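Local coordinates for protein tRNA (guanine(9)-N1)-methyltransferase (Schizosaccharomyces pombe, PDB 4JWG) that uses S-adenosyl-L-methionine to methylate N1 of the guanosine at position 9 of cytoplasmic tRNA, at residues V27-R32 against H67-F72. Residues are numbered along the deposited sequence; the frame is centred on the assembly and turned at random.
Sequences VPSSIR and HPVELF
The carbonyl oxygen of V27 is gripped from H67 by two groups: ND1 of the imidazole donates to V27 O at 2.6 Å, and the CA-H of H67 also points at that oxygen, with H67 CA to V27 O at 3.1 Å. The ring nitrogen meets a lone pair in the carbonyl plane, and the oxygen sits at the ring edge, near the imidazole plane. CG of H67, beside its own backbone N and anti to its carbonyl carbon (chi1 -62°), brings ND1 to the oxygen that the CA-H already faces. An alanine here removes the imidazole, and V27 O would probably be left, within this pair of segments, with just the CA-H contact. Next along, S29 N donates almost straight (178°) to P68 O, 2.7 Å away, while the P68 ring lays its CD against P28 CA.

S29 OG, swung opposite its backbone N (chi1 166°), accepts from I31 N at 3.0 Å in an ST turn, and E132 also bonds this hydroxyl. Past the turn, V69 CB packs against I31 O (3.3 Å), and E70 N reaches the same oxygen in a weak bond of 3.4 Å. L192 of helix 181-194 packs on the side chains of I31, H67 and V69. R32 and E70 form a parallel bridge; the R32 methylene CG rests on E70 CB at 4.0 Å and lies obliquely to the F72 ring. The charged groups do not meet: R32 NH1 hydrogen-bonds Q112, and the E70 carboxylate has a long, weak ion pair with R97. The loop leads into strand 32-36, which lies parallel to and beside strand 70-74; helix 45-63 connects the two strands, making a beta-alpha-beta unit of the SPOUT methyltransferase domain.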
ATOM      1  N   VAL A  27      19.677   3.383  -1.010  1.00 44.33           N
ATOM      2  CA  VAL A  27      19.800   2.033  -1.574  1.00 43.38           C
ATOM      3  C   VAL A  27      18.418   1.448  -1.812  1.00 42.87           C
ATOM      4  O   VAL A  27      17.671   1.241  -0.845  1.00 42.50           O
ATOM      5  CB  VAL A  27      20.584   1.074  -0.636  1.00 43.34           C
ATOM      6  CG1 VAL A  27      20.830  -0.283  -1.345  1.00 42.77           C
ATOM      7  CG2 VAL A  27      21.899   1.713  -0.199  1.00 43.29           C
ATOM      8  N   PRO A  28      18.069   1.179  -3.093  1.00 42.63           N
ATOM      9  CA  PRO A  28      16.750   0.629  -3.445  1.00 41.71           C
ATOM     10  C   PRO A  28      16.500  -0.697  -2.783  1.00 41.98           C
ATOM     11  O   PRO A  28      17.450  -1.400  -2.427  1.00 41.70           O
ATOM     12  CB  PRO A  28      16.838   0.458  -4.957  1.00 42.63           C
ATOM     13  CG  PRO A  28      17.863   1.499  -5.404  1.00 42.08           C
ATOM     14  CD  PRO A  28      18.872   1.515  -4.289  1.00 42.11           C
ATOM     15  N   SER A  29      15.224  -1.028  -2.574  1.00 42.50           N
ATOM     16  CA  SER A  29      14.862  -2.294  -1.965  1.00 42.56           C
ATOM     17  C   SER A  29      14.313  -3.275  -3.001  1.00 42.87           C
ATOM     18  O   SER A  29      13.697  -2.861  -3.985  1.00 43.60           O
ATOM     19  CB  SER A  29      13.844  -2.052  -0.855  1.00 42.67           C
ATOM     20  OG  SER A  29      13.217  -3.267  -0.438  1.00 42.77           O
ATOM     21  N   SER A  30      14.520  -4.573  -2.758  1.00 43.04           N
ATOM     22  CA  SER A  30      13.941  -5.657  -3.581  1.00 43.68           C
ATOM     23  C   SER A  30      12.456  -5.816  -3.350  1.00 42.95           C
ATOM     24  O   SER A  30      11.766  -6.391  -4.186  1.00 43.68           O
ATOM     25  CB  SER A  30      14.546  -7.006  -3.217  1.00 43.21           C
ATOM     26  OG  SER A  30      15.928  -6.910  -3.259  1.00 46.30           O
ATOM     27  N   ILE A  31      11.975  -5.362  -2.197  1.00 42.10           N
ATOM     28  CA  ILE A  31      10.581  -5.576  -1.819  1.00 41.36           C
ATOM     29  C   ILE A  31       9.644  -4.940  -2.825  1.00 41.02           C
ATOM     30  O   ILE A  31       9.918  -3.844  -3.342  1.00 41.75           O
ATOM     31  CB  ILE A  31      10.285  -4.985  -0.465  1.00 41.28           C
ATOM     32  CG1 ILE A  31      11.103  -5.686   0.584  1.00 40.99           C
ATOM     33  CG2 ILE A  31       8.828  -5.165  -0.107  1.00 41.60           C
ATOM     34  CD1 ILE A  31      11.053  -4.993   1.925  1.00 41.73           C
ATOM     35  N   ARG A  32       8.534  -5.617  -3.097  1.00 40.15           N
ATOM     36  CA  ARG A  32       7.509  -5.042  -3.958  1.00 39.24           C
ATOM     37  C   ARG A  32       6.240  -4.751  -3.193  1.00 38.08           C
ATOM     38  O   ARG A  32       5.816  -5.523  -2.338  1.00 37.93           O
ATOM     39  CB  ARG A  32       7.275  -5.924  -5.171  1.00 39.20           C
ATOM     40  CG  ARG A  32       8.547  -6.030  -6.034  1.00 41.47           C
ATOM     41  CD  ARG A  32       8.707  -7.420  -6.589  1.00 45.43           C
ATOM     42  NE  ARG A  32       9.024  -8.360  -5.524  1.00 50.74           N
ATOM     43  CZ  ARG A  32       9.051  -9.679  -5.669  1.00 52.60           C
ATOM     44  NH1 ARG A  32       8.783 -10.205  -6.846  1.00 53.26           N
ATOM     45  NH2 ARG A  32       9.349 -10.469  -4.637  1.00 53.94           N
ATOM     46  N   HIS A  67      15.096   3.855   0.835  1.00 36.97           N
ATOM     47  CA  HIS A  67      15.063   2.515   0.222  1.00 37.72           C
ATOM     48  C   HIS A  67      13.805   2.373  -0.647  1.00 37.85           C
ATOM     49  O   HIS A  67      12.802   1.797  -0.191  1.00 37.88           O
ATOM     50  CB  HIS A  67      15.057   1.438   1.317  1.00 37.23           C
ATOM     51  CG  HIS A  67      16.280   1.452   2.186  1.00 38.89           C
ATOM     52  ND1 HIS A  67      17.544   1.167   1.704  1.00 36.66           N
ATOM     53  CD2 HIS A  67      16.434   1.712   3.514  1.00 39.12           C
ATOM     54  CE1 HIS A  67      18.416   1.230   2.700  1.00 36.63           C
ATOM     55  NE2 HIS A  67      17.770   1.562   3.809  1.00 36.48           N
ATOM     56  N   PRO A  68      13.825   2.933  -1.879  1.00 37.74           N
ATOM     57  CA  PRO A  68      12.608   2.920  -2.699  1.00 37.36           C
ATOM     58  C   PRO A  68      12.321   1.507  -3.096  1.00 37.23           C
ATOM     59  O   PRO A  68      13.276   0.755  -3.312  1.00 37.77           O
ATOM     60  CB  PRO A  68      13.010   3.716  -3.945  1.00 37.52           C
ATOM     61  CG  PRO A  68      14.210   4.484  -3.562  1.00 37.10           C
ATOM     62  CD  PRO A  68      14.922   3.677  -2.529  1.00 37.70           C
ATOM     63  N   VAL A  69      11.036   1.145  -3.182  1.00 37.18           N
ATOM     64  CA  VAL A  69      10.583  -0.217  -3.539  1.00 36.70           C
ATOM     65  C   VAL A  69      10.201  -0.186  -4.987  1.00 38.08           C
ATOM     66  O   VAL A  69      10.275   0.882  -5.593  1.00 38.78           O
ATOM     67  CB  VAL A  69       9.346  -0.690  -2.678  1.00 36.88           C
ATOM     68  CG1 VAL A  69       9.665  -0.685  -1.170  1.00 35.28           C
ATOM     69  CG2 VAL A  69       8.055   0.110  -2.983  1.00 34.59           C
ATOM     70  N   GLU A  70       9.815  -1.325  -5.570  1.00 39.16           N
ATOM     71  CA  GLU A  70       9.001  -1.287  -6.795  1.00 40.54           C
ATOM     72  C   GLU A  70       7.527  -1.257  -6.363  1.00 41.01           C
ATOM     73  O   GLU A  70       7.024  -2.195  -5.692  1.00 40.80           O
ATOM     74  CB  GLU A  70       9.244  -2.466  -7.754  1.00 40.61           C
ATOM     75  CG  GLU A  70      10.571  -2.404  -8.517  1.00 44.64           C
ATOM     76  CD  GLU A  70      10.591  -1.436  -9.715  1.00 49.17           C
ATOM     77  OE1 GLU A  70       9.522  -1.081 -10.293  1.00 50.70           O
ATOM     78  OE2 GLU A  70      11.716  -1.039 -10.103  1.00 51.53           O
ATOM     79  N   LEU A  71       6.851  -0.174  -6.749  1.00 40.65           N
ATOM     80  CA  LEU A  71       5.447   0.027  -6.417  1.00 40.15           C
ATOM     81  C   LEU A  71       4.594  -0.475  -7.589  1.00 40.34           C
ATOM     82  O   LEU A  71       4.868  -0.113  -8.756  1.00 39.80           O
ATOM     83  CB  LEU A  71       5.188   1.511  -6.127  1.00 39.38           C
ATOM     84  CG  LEU A  71       3.786   1.913  -5.667  1.00 39.95           C
ATOM     85  CD1 LEU A  71       3.362   1.191  -4.353  1.00 37.30           C
ATOM     86  CD2 LEU A  71       3.687   3.456  -5.546  1.00 40.30           C
ATOM     87  N   PHE A  72       3.577  -1.304  -7.281  1.00 39.62           N
ATOM     88  CA  PHE A  72       2.659  -1.839  -8.311  1.00 38.67           C
ATOM     89  C   PHE A  72       1.253  -1.355  -8.113  1.00 37.72           C
ATOM     90  O   PHE A  72       0.784  -1.176  -6.983  1.00 37.96           O
ATOM     91  CB  PHE A  72       2.626  -3.353  -8.267  1.00 39.32           C
ATOM     92  CG  PHE A  72       3.769  -3.983  -8.938  1.00 41.07           C
ATOM     93  CD1 PHE A  72       3.613  -4.542 -10.205  1.00 43.58           C
ATOM     94  CD2 PHE A  72       5.020  -3.990  -8.337  1.00 42.36           C
ATOM     95  CE1 PHE A  72       4.706  -5.122 -10.870  1.00 43.93           C
ATOM     96  CE2 PHE A  72       6.108  -4.555  -8.978  1.00 44.30           C
ATOM     97  CZ  PHE A  72       5.950  -5.128 -10.258  1.00 45.02           C
TER